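Uncharacterized protein (Pseudomonas aeruginosa PAO1, PDB 4R1D) binds the type VI secretion lipase effector Tle4 as its immunity protein Tli4 and so probably protects the bacterium from its own toxin. Local coordinates at residues T8-I16 with G156-V166; P42-L52 with Y98-R109. All blocks are in the same frame, centred on the assembly; numbering follows the deposited sequence. Where two conformers were deposited one is given.

Contact 1: residues T8-I16 with G156-V166; sequences THCFGRFLI and GDSFQVERFGV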
loop_
_atom_site.group_PDB
_atom_site.type_symbol
_atom_site.label_atom_id
_atom_site.label_comp_id
_atom_site.label_asym_id
_atom_site.label_seq_id
_atom_site.Cartn_x
_atom_site.Cartn_y
_atom_site.Cartn_z
ATOM N N THR B 8 -27.244 -20.249 9.061
ATOM C CA THR B 8 -27.629 -18.851 8.866
ATOM C C THR B 8 -26.823 -17.966 9.814
ATOM O O THR B 8 -26.878 -18.142 11.033
ATOM C CB THR B 8 -29.140 -18.649 9.108
ATOM O OG1 THR B 8 -29.888 -19.393 8.136
ATOM C CG2 THR B 8 -29.513 -17.170 9.037
ATOM N N HIS B 9 -26.065 -17.028 9.246
ATOM C CA HIS B 9 -25.171 -16.171 10.007
ATOM C C HIS B 9 -25.696 -14.738 10.019
ATOM O O HIS B 9 -26.272 -14.272 9.039
ATOM C CB HIS B 9 -23.769 -16.160 9.374
ATOM C CG HIS B 9 -23.074 -17.484 9.401
ATOM N ND1 HIS B 9 -22.246 -17.868 10.433
ATOM C CD2 HIS B 9 -23.063 -18.503 8.511
ATOM C CE1 HIS B 9 -21.770 -19.075 10.189
ATOM N NE2 HIS B 9 -22.246 -19.482 9.026
ATOM N N CYS B 10 -25.488 -14.044 11.132
ATOM C CA CYS B 10 -25.800 -12.620 11.221
ATOM C C CYS B 10 -24.525 -11.825 11.021
ATOM O O CYS B 10 -23.549 -12.035 11.736
ATOM C CB CYS B 10 -26.321 -12.260 12.596
ATOM S SG CYS B 10 -27.813 -13.109 13.112
ATOM N N PHE B 11 -24.542 -10.914 10.053
ATOM C CA PHE B 11 -23.442 -9.973 9.861
ATOM C C PHE B 11 -24.050 -8.575 9.729
ATOM O O PHE B 11 -24.850 -8.322 8.828
ATOM C CB PHE B 11 -22.628 -10.318 8.609
ATOM C CG PHE B 11 -21.986 -11.683 8.646
ATOM C CD1 PHE B 11 -21.091 -12.025 9.655
ATOM C CD2 PHE B 11 -22.259 -12.611 7.652
ATOM C CE1 PHE B 11 -20.495 -13.285 9.682
ATOM C CE2 PHE B 11 -21.668 -13.873 7.666
ATOM C CZ PHE B 11 -20.783 -14.209 8.681
ATOM N N GLY B 12 -23.719 -7.681 10.648
ATOM C CA GLY B 12 -24.272 -6.335 10.589
ATOM C C GLY B 12 -25.789 -6.396 10.632
ATOM O O GLY B 12 -26.355 -7.005 11.548
ATOM N N ARG B 13 -26.449 -5.792 9.642
ATOM C CA ARG B 13 -27.915 -5.771 9.600
ATOM C C ARG B 13 -28.477 -6.957 8.837
ATOM O O ARG B 13 -29.696 -7.083 8.700
ATOM C CB ARG B 13 -28.431 -4.476 8.939
ATOM C CG ARG B 13 -27.891 -3.186 9.547
ATOM C CD ARG B 13 -28.613 -2.773 10.832
ATOM N NE ARG B 13 -27.874 -1.748 11.575
ATOM C CZ ARG B 13 -28.328 -1.134 12.667
ATOM N NH1 ARG B 13 -29.540 -1.424 13.134
ATOM N NH2 ARG B 13 -27.581 -0.230 13.291
ATOM N N PHE B 14 -27.599 -7.830 8.351
ATOM C CA PHE B 14 -28.001 -8.840 7.376
ATOM C C PHE B 14 -27.858 -10.285 7.844
ATOM O O PHE B 14 -27.178 -10.567 8.825
ATOM C CB PHE B 14 -27.250 -8.620 6.050
ATOM C CG PHE B 14 -27.716 -7.394 5.309
ATOM C CD1 PHE B 14 -28.616 -7.505 4.257
ATOM C CD2 PHE B 14 -27.298 -6.133 5.703
ATOM C CE1 PHE B 14 -29.073 -6.385 3.598
ATOM C CE2 PHE B 14 -27.757 -4.998 5.045
ATOM C CZ PHE B 14 -28.641 -5.126 3.995
ATOM N N LEU B 15 -28.511 -11.185 7.116
ATOM C CA LEU B 15 -28.336 -12.629 7.283
ATOM C C LEU B 15 -27.843 -13.229 5.968
ATOM O O LEU B 15 -28.145 -12.711 4.894
ATOM C CB LEU B 15 -29.679 -13.295 7.627
ATOM C CG LEU B 15 -30.445 -12.808 8.854
ATOM C CD1 LEU B 15 -31.804 -13.507 8.916
ATOM C CD2 LEU B 15 -29.652 -13.068 10.117
ATOM N N ILE B 16 -27.109 -14.334 6.060
ATOM C CA ILE B 16 -26.668 -15.072 4.892
ATOM C C ILE B 16 -26.449 -16.520 5.308
ATOM O O ILE B 16 -26.072 -16.782 6.448
ATOM C CB ILE B 16 -25.351 -14.491 4.316
ATOM C CG1 ILE B 16 -25.079 -15.063 2.924
ATOM C CG2 ILE B 16 -24.175 -14.754 5.265
ATOM C CD1 ILE B 16 -23.869 -14.421 2.221
ATOM N N GLY B 156 -30.440 -0.833 18.336
ATOM C CA GLY B 156 -31.002 0.419 17.876
ATOM C C GLY B 156 -31.121 0.471 16.366
ATOM O O GLY B 156 -30.680 -0.437 15.655
ATOM N N ASP B 157 -31.736 1.533 15.870
ATOM C CA ASP B 157 -31.887 1.699 14.434
ATOM C C ASP B 157 -31.675 3.151 14.043
ATOM O O ASP B 157 -32.171 3.610 13.015
ATOM C CB ASP B 157 -33.256 1.202 13.969
ATOM C CG ASP B 157 -34.395 1.816 14.754
ATOM O OD1 ASP B 157 -34.172 2.844 15.426
ATOM O OD2 ASP B 157 -35.519 1.269 14.695
ATOM N N SER B 158 -30.945 3.872 14.882
ATOM C CA SER B 158 -30.553 5.234 14.567
ATOM C C SER B 158 -29.361 5.168 13.631
ATOM O O SER B 158 -28.469 4.338 13.809
ATOM C CB SER B 158 -30.173 5.995 15.834
ATOM O OG SER B 158 -31.263 6.039 16.739
ATOM N N PHE B 159 -29.337 6.039 12.632
ATOM C CA PHE B 159 -28.258 5.980 11.658
ATOM C C PHE B 159 -26.883 6.168 12.291
ATOM O O PHE B 159 -26.694 7.019 13.157
ATOM C CB PHE B 159 -28.448 7.001 10.538
ATOM C CG PHE B 159 -27.360 6.944 9.520
ATOM C CD1 PHE B 159 -27.376 5.961 8.545
ATOM C CD2 PHE B 159 -26.290 7.821 9.572
ATOM C CE1 PHE B 159 -26.357 5.870 7.618
ATOM C CE2 PHE B 159 -25.265 7.740 8.647
ATOM C CZ PHE B 159 -25.300 6.762 7.666
ATOM N N GLN B 160 -25.924 5.358 11.850
ATOM C CA GLN B 160 -24.516 5.539 12.183
ATOM C C GLN B 160 -23.731 4.971 11.009
ATOM O O GLN B 160 -24.253 4.123 10.278
ATOM C CB GLN B 160 -24.160 4.774 13.455
ATOM C CG GLN B 160 -24.549 3.314 13.384
ATOM C CD GLN B 160 -24.261 2.551 14.663
ATOM O OE1 GLN B 160 -24.043 3.141 15.721
ATOM N NE2 GLN B 160 -24.251 1.226 14.566
ATOM N N VAL B 161 -22.499 5.430 10.802
ATOM C CA VAL B 161 -21.663 4.823 9.768
ATOM C C VAL B 161 -21.204 3.450 10.272
ATOM O O VAL B 161 -20.588 3.347 11.333
ATOM C CB VAL B 161 -20.436 5.676 9.429
ATOM C CG1 VAL B 161 -19.465 4.891 8.559
ATOM C CG2 VAL B 161 -20.845 6.981 8.748
ATOM N N GLU B 162 -21.510 2.409 9.502
ATOM C CA GLU B 162 -21.262 1.038 9.928
ATOM C C GLU B 162 -20.953 0.186 8.707
ATOM O O GLU B 162 -21.467 0.429 7.616
ATOM C CB GLU B 162 -22.475 0.475 10.711
ATOM C CG GLU B 162 -23.773 0.460 9.936
ATOM C CD GLU B 162 -24.947 -0.057 10.755
ATOM O OE1 GLU B 162 -24.954 0.159 11.987
ATOM O OE2 GLU B 162 -25.851 -0.684 10.157
ATOM N N ARG B 163 -20.105 -0.817 8.892
ATOM C CA ARG B 163 -19.618 -1.598 7.771
ATOM C C ARG B 163 -19.146 -2.936 8.291
ATOM O O ARG B 163 -18.687 -3.035 9.431
ATOM C CB ARG B 163 -18.454 -0.847 7.082
ATOM C CG ARG B 163 -17.633 -1.691 6.096
ATOM C CD ARG B 163 -16.745 -0.808 5.212
ATOM N NE ARG B 163 -15.697 -0.089 5.945
ATOM C CZ ARG B 163 -14.471 -0.566 6.145
ATOM N NH1 ARG B 163 -14.137 -1.778 5.694
ATOM N NH2 ARG B 163 -13.575 0.163 6.791
ATOM N N PHE B 164 -19.284 -3.964 7.465
ATOM C CA PHE B 164 -18.623 -5.234 7.733
ATOM C C PHE B 164 -17.989 -5.800 6.477
ATOM O O PHE B 164 -18.311 -5.408 5.354
ATOM C CB PHE B 164 -19.584 -6.259 8.367
ATOM C CG PHE B 164 -20.669 -6.765 7.438
ATOM C CD1 PHE B 164 -20.402 -7.736 6.485
ATOM C CD2 PHE B 164 -21.962 -6.280 7.540
ATOM C CE1 PHE B 164 -21.410 -8.203 5.634
ATOM C CE2 PHE B 164 -22.979 -6.750 6.712
ATOM C CZ PHE B 164 -22.708 -7.712 5.762
ATOM N N GLY B 165 -17.071 -6.731 6.677
ATOM C CA GLY B 165 -16.550 -7.509 5.581
ATOM C C GLY B 165 -16.305 -8.903 6.111
ATOM O O GLY B 165 -15.719 -9.067 7.182
ATOM N N VAL B 166 -16.756 -9.894 5.350
ATOM C CA VAL B 166 -16.652 -11.285 5.744
ATOM C C VAL B 166 -16.025 -12.037 4.599
ATOM O O VAL B 166 -16.394 -11.831 3.451
ATOM C CB VAL B 166 -18.046 -11.897 6.048
ATOM C CG1 VAL B 166 -17.900 -13.351 6.455
ATOM C CG2 VAL B 166 -18.742 -11.100 7.137
HETATM O O HOH W 1 -28.296 1.914 15.143
#

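Contact 2: residues P42-L52 with Y98-R109; sequences PTELAARVDRL and YVTSKPTWHVYR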
loop_
_atom_site.group_PDB
_atom_site.type_symbol
_atom_site.label_atom_id
_atom_site.label_comp_id
_atom_site.label_asym_id
_atom_site.label_seq_id
_atom_site.Cartn_x
_atom_site.Cartn_y
_atom_site.Cartn_z
ATOM N N PRO B 42 -12.008 -10.271 32.283
ATOM C CA PRO B 42 -12.068 -8.933 32.879
ATOM C C PRO B 42 -10.768 -8.483 33.546
ATOM O O PRO B 42 -10.387 -7.324 33.369
ATOM C CB PRO B 42 -13.188 -9.064 33.910
ATOM C CG PRO B 42 -14.072 -10.118 33.353
ATOM C CD PRO B 42 -13.150 -11.105 32.695
ATOM N N THR B 43 -10.102 -9.360 34.295
ATOM C CA THR B 43 -8.845 -8.973 34.937
ATOM C C THR B 43 -7.765 -8.713 33.888
ATOM O O THR B 43 -6.947 -7.803 34.033
ATOM C CB THR B 43 -8.348 -10.032 35.943
ATOM O OG1 THR B 43 -7.873 -11.189 35.240
ATOM C CG2 THR B 43 -9.468 -10.425 36.893
ATOM N N GLU B 44 -7.771 -9.517 32.833
ATOM C CA GLU B 44 -6.850 -9.327 31.721
ATOM C C GLU B 44 -7.097 -7.992 31.015
ATOM O O GLU B 44 -6.143 -7.280 30.681
ATOM C CB GLU B 44 -6.959 -10.483 30.725
ATOM C CG GLU B 44 -6.520 -11.828 31.279
ATOM C CD GLU B 44 -6.780 -12.971 30.313
ATOM O OE1 GLU B 44 -7.868 -12.996 29.696
ATOM O OE2 GLU B 44 -5.898 -13.845 30.166
ATOM N N LEU B 45 -8.367 -7.655 30.798
ATOM C CA LEU B 45 -8.715 -6.386 30.155
ATOM C C LEU B 45 -8.232 -5.199 30.984
ATOM O O LEU B 45 -7.655 -4.258 30.448
ATOM C CB LEU B 45 -10.220 -6.258 29.926
ATOM C CG LEU B 45 -10.573 -4.940 29.221
ATOM C CD1 LEU B 45 -10.126 -4.974 27.757
ATOM C CD2 LEU B 45 -12.051 -4.589 29.323
ATOM N N ALA B 46 -8.478 -5.246 32.289
ATOM C CA ALA B 46 -8.053 -4.168 33.180
ATOM C C ALA B 46 -6.556 -3.948 33.076
ATOM O O ALA B 46 -6.086 -2.809 33.023
ATOM C CB ALA B 46 -8.442 -4.479 34.624
ATOM N N ALA B 47 -5.813 -5.048 33.048
ATOM C CA ALA B 47 -4.359 -5.003 33.006
ATOM C C ALA B 47 -3.873 -4.499 31.650
ATOM O O ALA B 47 -2.879 -3.774 31.562
ATOM C CB ALA B 47 -3.784 -6.383 33.299
ATOM N N ARG B 48 -4.578 -4.897 30.595
ATOM C CA ARG B 48 -4.288 -4.426 29.241
ATOM C C ARG B 48 -4.407 -2.901 29.153
ATOM O O ARG B 48 -3.525 -2.221 28.620
ATOM C CB ARG B 48 -5.258 -5.071 28.241
ATOM C CG ARG B 48 -5.269 -4.405 26.867
ATOM C CD ARG B 48 -6.498 -4.809 26.052
ATOM N NE ARG B 48 -6.506 -6.223 25.669
ATOM C CZ ARG B 48 -6.079 -6.691 24.497
ATOM N NH1 ARG B 48 -5.583 -5.865 23.578
ATOM N NH2 ARG B 48 -6.137 -7.992 24.246
ATOM N N VAL B 49 -5.510 -2.375 29.667
ATOM C CA VAL B 49 -5.771 -0.936 29.612
ATOM C C VAL B 49 -4.802 -0.132 30.478
ATOM O O VAL B 49 -4.279 0.900 30.045
ATOM C CB VAL B 49 -7.221 -0.624 30.003
ATOM C CG1 VAL B 49 -7.435 0.879 30.158
ATOM C CG2 VAL B 49 -8.173 -1.206 28.973
ATOM N N ASP B 50 -4.556 -0.605 31.698
ATOM C CA ASP B 50 -3.607 0.066 32.585
ATOM C C ASP B 50 -2.216 0.050 31.976
ATOM O O ASP B 50 -1.479 1.026 32.079
ATOM C CB ASP B 50 -3.568 -0.587 33.973
ATOM C CG ASP B 50 -4.807 -0.297 34.797
ATOM O OD1 ASP B 50 -5.539 0.663 34.479
ATOM O OD2 ASP B 50 -5.044 -1.028 35.782
ATOM N N ARG B 51 -1.853 -1.066 31.348
ATOM C CA ARG B 51 -0.534 -1.212 30.744
ATOM C C ARG B 51 -0.311 -0.177 29.650
ATOM O O ARG B 51 0.766 0.411 29.540
ATOM C CB ARG B 51 -0.375 -2.608 30.143
ATOM C CG ARG B 51 0.982 -2.869 29.513
ATOM C CD ARG B 51 0.949 -4.124 28.641
ATOM N NE ARG B 51 1.040 -3.786 27.221
ATOM C CZ ARG B 51 -0.002 -3.508 26.438
ATOM N NH1 ARG B 51 -1.241 -3.534 26.923
ATOM N NH2 ARG B 51 0.200 -3.204 25.164
ATOM N N LEU B 52 -1.334 0.019 28.824
ATOM C CA LEU B 52 -1.264 0.973 27.726
ATOM C C LEU B 52 -1.212 2.403 28.226
ATOM O O LEU B 52 -0.474 3.226 27.682
ATOM C CB LEU B 52 -2.469 0.826 26.802
ATOM C CG LEU B 52 -2.296 -0.077 25.589
ATOM C CD1 LEU B 52 -3.589 -0.093 24.791
ATOM C CD2 LEU B 52 -1.123 0.415 24.737
ATOM N N TYR B 98 -12.465 0.932 25.053
ATOM C CA TYR B 98 -12.714 -0.449 25.444
ATOM C C TYR B 98 -14.138 -0.526 25.967
ATOM O O TYR B 98 -14.562 0.300 26.781
ATOM C CB TYR B 98 -11.686 -0.884 26.492
ATOM C CG TYR B 98 -10.293 -0.817 25.924
ATOM C CD1 TYR B 98 -9.730 -1.921 25.316
ATOM C CD2 TYR B 98 -9.573 0.380 25.914
ATOM C CE1 TYR B 98 -8.470 -1.866 24.751
ATOM C CE2 TYR B 98 -8.308 0.446 25.350
ATOM C CZ TYR B 98 -7.767 -0.685 24.767
ATOM O OH TYR B 98 -6.516 -0.656 24.199
ATOM N N VAL B 99 -14.891 -1.493 25.469
ATOM C CA VAL B 99 -16.319 -1.545 25.768
ATOM C C VAL B 99 -16.761 -2.990 25.897
ATOM O O VAL B 99 -16.218 -3.875 25.232
ATOM C CB VAL B 99 -17.152 -0.814 24.689
ATOM C CG1 VAL B 99 -17.007 -1.487 23.326
ATOM C CG2 VAL B 99 -18.619 -0.719 25.103
ATOM N N THR B 100 -17.738 -3.227 26.766
ATOM C CA THR B 100 -18.204 -4.578 27.044
ATOM C C THR B 100 -19.681 -4.743 26.722
ATOM O O THR B 100 -20.459 -3.810 26.850
ATOM C CB THR B 100 -17.983 -4.926 28.527
ATOM O OG1 THR B 100 -18.612 -3.929 29.343
ATOM C CG2 THR B 100 -16.501 -4.958 28.837
ATOM N N SER B 101 -20.066 -5.941 26.300
ATOM C CA SER B 101 -21.466 -6.233 26.038
ATOM C C SER B 101 -22.181 -6.543 27.352
ATOM O O SER B 101 -21.537 -6.886 28.350
ATOM C CB SER B 101 -21.576 -7.431 25.097
ATOM O OG SER B 101 -20.798 -8.509 25.591
ATOM N N LYS B 102 -23.503 -6.395 27.338
ATOM C CA LYS B 102 -24.339 -6.749 28.486
ATOM C C LYS B 102 -25.544 -7.538 27.996
ATOM O O LYS B 102 -26.021 -7.335 26.875
ATOM C CB LYS B 102 -24.815 -5.491 29.224
ATOM C CG LYS B 102 -23.703 -4.530 29.589
ATOM C CD LYS B 102 -22.635 -5.201 30.429
ATOM C CE LYS B 102 -21.315 -4.449 30.346
ATOM N NZ LYS B 102 -20.245 -5.104 31.143
ATOM N N PRO B 103 -26.074 -8.427 28.851
ATOM C CA PRO B 103 -25.589 -8.701 30.208
ATOM C C PRO B 103 -24.451 -9.714 30.269
ATOM O O PRO B 103 -23.768 -9.789 31.293
ATOM C CB PRO B 103 -26.832 -9.269 30.913
ATOM C CG PRO B 103 -27.632 -9.878 29.822
ATOM C CD PRO B 103 -27.428 -8.963 28.628
ATOM N N THR B 104 -24.259 -10.496 29.211
ATOM C CA THR B 104 -23.108 -11.384 29.166
ATOM C C THR B 104 -21.871 -10.596 28.751
ATOM O O THR B 104 -21.849 -9.941 27.713
ATOM C CB THR B 104 -23.305 -12.573 28.203
ATOM O OG1 THR B 104 -24.321 -13.444 28.714
ATOM C CG2 THR B 104 -22.016 -13.366 28.084
ATOM N N TRP B 105 -20.841 -10.680 29.574
ATOM C CA TRP B 105 -19.618 -9.916 29.383
ATOM C C TRP B 105 -18.794 -10.424 28.202
ATOM O O TRP B 105 -18.464 -11.606 28.126
ATOM C CB TRP B 105 -18.799 -10.004 30.669
ATOM C CG TRP B 105 -17.692 -9.016 30.800
ATOM C CD1 TRP B 105 -17.759 -7.782 31.378
ATOM C CD2 TRP B 105 -16.344 -9.188 30.371
ATOM N NE1 TRP B 105 -16.530 -7.170 31.333
ATOM C CE2 TRP B 105 -15.644 -8.015 30.717
ATOM C CE3 TRP B 105 -15.659 -10.221 29.724
ATOM C CZ2 TRP B 105 -14.295 -7.845 30.440
ATOM C CZ3 TRP B 105 -14.319 -10.050 29.449
ATOM C CH2 TRP B 105 -13.648 -8.874 29.809
ATOM N N HIS B 106 -18.483 -9.521 27.275
ATOM C CA HIS B 106 -17.470 -9.755 26.251
ATOM C C HIS B 106 -16.779 -8.420 26.066
ATOM O O HIS B 106 -17.419 -7.373 26.178
ATOM C CB HIS B 106 -18.086 -10.163 24.910
ATOM C CG HIS B 106 -18.929 -11.397 24.977
ATOM N ND1 HIS B 106 -18.395 -12.653 25.176
ATOM C CD2 HIS B 106 -20.267 -11.568 24.866
ATOM C CE1 HIS B 106 -19.370 -13.546 25.184
ATOM N NE2 HIS B 106 -20.516 -12.912 25.002
ATOM N N VAL B 107 -15.493 -8.457 25.763
ATOM C CA VAL B 107 -14.710 -7.231 25.637
ATOM C C VAL B 107 -14.399 -6.874 24.189
ATOM O O VAL B 107 -14.160 -7.755 23.376
ATOM C CB VAL B 107 -13.392 -7.363 26.407
ATOM C CG1 VAL B 107 -12.260 -6.739 25.632
ATOM C CG2 VAL B 107 -13.524 -6.705 27.739
ATOM N N TYR B 108 -14.409 -5.576 23.883
ATOM C CA TYR B 108 -14.089 -5.092 22.543
ATOM C C TYR B 108 -13.167 -3.891 22.596
ATOM O O TYR B 108 -13.249 -3.080 23.521
ATOM C CB TYR B 108 -15.371 -4.703 21.797
ATOM C CG TYR B 108 -16.358 -5.835 21.733
ATOM C CD1 TYR B 108 -16.461 -6.634 20.600
ATOM C CD2 TYR B 108 -17.160 -6.133 22.831
ATOM C CE1 TYR B 108 -17.355 -7.681 20.553
ATOM C CE2 TYR B 108 -18.040 -7.173 22.796
ATOM C CZ TYR B 108 -18.143 -7.944 21.661
ATOM O OH TYR B 108 -19.046 -8.982 21.650
ATOM N N ARG B 109 -12.307 -3.774 21.585
ATOM C CA ARG B 109 -11.470 -2.597 21.424
ATOM C C ARG B 109 -11.921 -1.854 20.170
ATOM O O ARG B 109 -12.082 -2.459 19.120
ATOM C CB ARG B 109 -10.005 -2.993 21.280
ATOM C CG ARG B 109 -9.085 -1.804 21.113
ATOM C CD ARG B 109 -7.654 -2.235 20.821
ATOM N NE ARG B 109 -6.708 -1.157 21.097
ATOM C CZ ARG B 109 -5.397 -1.235 20.882
ATOM N NH1 ARG B 109 -4.869 -2.338 20.374
ATOM N NH2 ARG B 109 -4.610 -0.203 21.176
HETATM O O HOH W 2 -5.023 -3.046 23.626
#

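Contact 1: residues T8-I16 with G156-V166
Phe11 and Phe164 meet where the hairpin of strands 7-11 and 14-18 lies against strand 162-169. The CB of Phe11 sits over the centre of the Phe164 ring, a CH-pi contact of 3.8 Å from CB to the ring centroid, and the Phe11 ring is itself covered on one face by Val166, whose CG2 stands 3.6 Å from the Phe11 centroid, close to the ring normal. Each aromatic therefore takes an aliphatic carbon from across the contact. With its CG between the backbone N and the carbonyl carbon (chi1 69°), the Phe164 ring comes close under the hairpin turn, where its CD2 lies 3.8 Å from Gly12 CA. Phe11, Phe164 and Val166 are all buried in this tightly packed apolar end, and Phe180 of strand 176-183 meets Phe164 edge-to-face.

The other end is polar but still buried around Arg13 and Glu162. Arg13 bends at chi2 (-80°) and holds Glu162 side-on in a nearly coplanar salt bridge: NE gives to OE2 at 2.7 Å and NH2 to OE1 at 3.0 Å, both on syn lone pairs. Gln160 NE2 adds a second donor to OE1, nearly straight at 172°, which fixes the carboxylate's rotation. The remaining nitrogen, Arg13 NH1, reaches Gly156 O at 2.9 Å, in the guanidinium plane. The loose, solvent-facing side lies beyond, at Gly156-Ser158, where Asp157 and Ser158 are exposed and a water links Arg13 NH2 to Ser158 O. On the far side of strand 162-169, Arg163 NH2 hydrogen-bonds Gln110 of the partner chain.

The hairpin turns through a type II' beta turn from Phe11 to Phe14, with Gly12 in its second position, an arrangement typical of tight two-residue beta hairpins.

Contact 2: residues P42-L52 with Y98-R109
Helix 42-52 runs nearly antiparallel to strand 98-100, the two axes 164° apart and 10.9 Å from each other at closest approach, with Leu45 set beside Val107 and Val49 beside Tyr98. At the start of the helix Pro42 lies flat on Trp105: its CG is 3.6 Å from the centroid of the indole six-membered ring, only 6° off the normal, and CD approaches CZ3. The opposite indole face is turned to the backbone N of Val107, towards the rim of the ring. One turn on, Leu45 enters between Tyr98, Trp105 and Val107. Its CG stands anti to the backbone N (chi1 -179°), which carries the branch towards the strands, where CD1 comes 3.9 Å from Tyr98 CD1 and CD2 4.1 Å from Trp105 CZ2.

This is a helix packed on one face of an antiparallel hairpin, strands 92-100 and 107-115, an alpha+beta layer in the N-terminal domain; strand 33-38 pairs with the second hairpin strand, and its Leu38 also touches Val107.

Tyr98 receives the next two helix turns. Val49 CG2 lies over one face of its ring, 3.8 Å from the centroid and close to the normal, while Arg48 crosses it at about a right angle, CD being 3.8 Å from CE1. Tyr98 OH hydrogen-bonds Asp96 OD2, and a water bridges Tyr98 OH to Arg48 NH1, with both water bonds 2.9 Å long. Arg48 also forms a salt bridge with Asp40, and Arg109 another with Asp96, which thus serves both Tyr98 OH and Arg109. Leu52 CD1 rests 3.8 Å from Arg109 NH2.

Overall arrangement
Contact 2 is nested within the chain loop that contact 1 closes. Their centres are about 23 Å apart and their nearest atoms about 11 Å, so neither touches the other. Contact 1 is buried about 9 Å from the chain centre and joins residues of the N-terminal and C-terminal domains; contact 2, its centre about 22 Å out and partly buried, stays within the N-terminal domain. Antiparallel neighbours link the two: strands 107-115, 33-38, 23-30 and 162-169 follow one another in that order. The partner chain comes within reach of five residues of contact 1, among them Phe159 and Val161, which lie outside the pairing itself; no other chain touches the segments of contact 2.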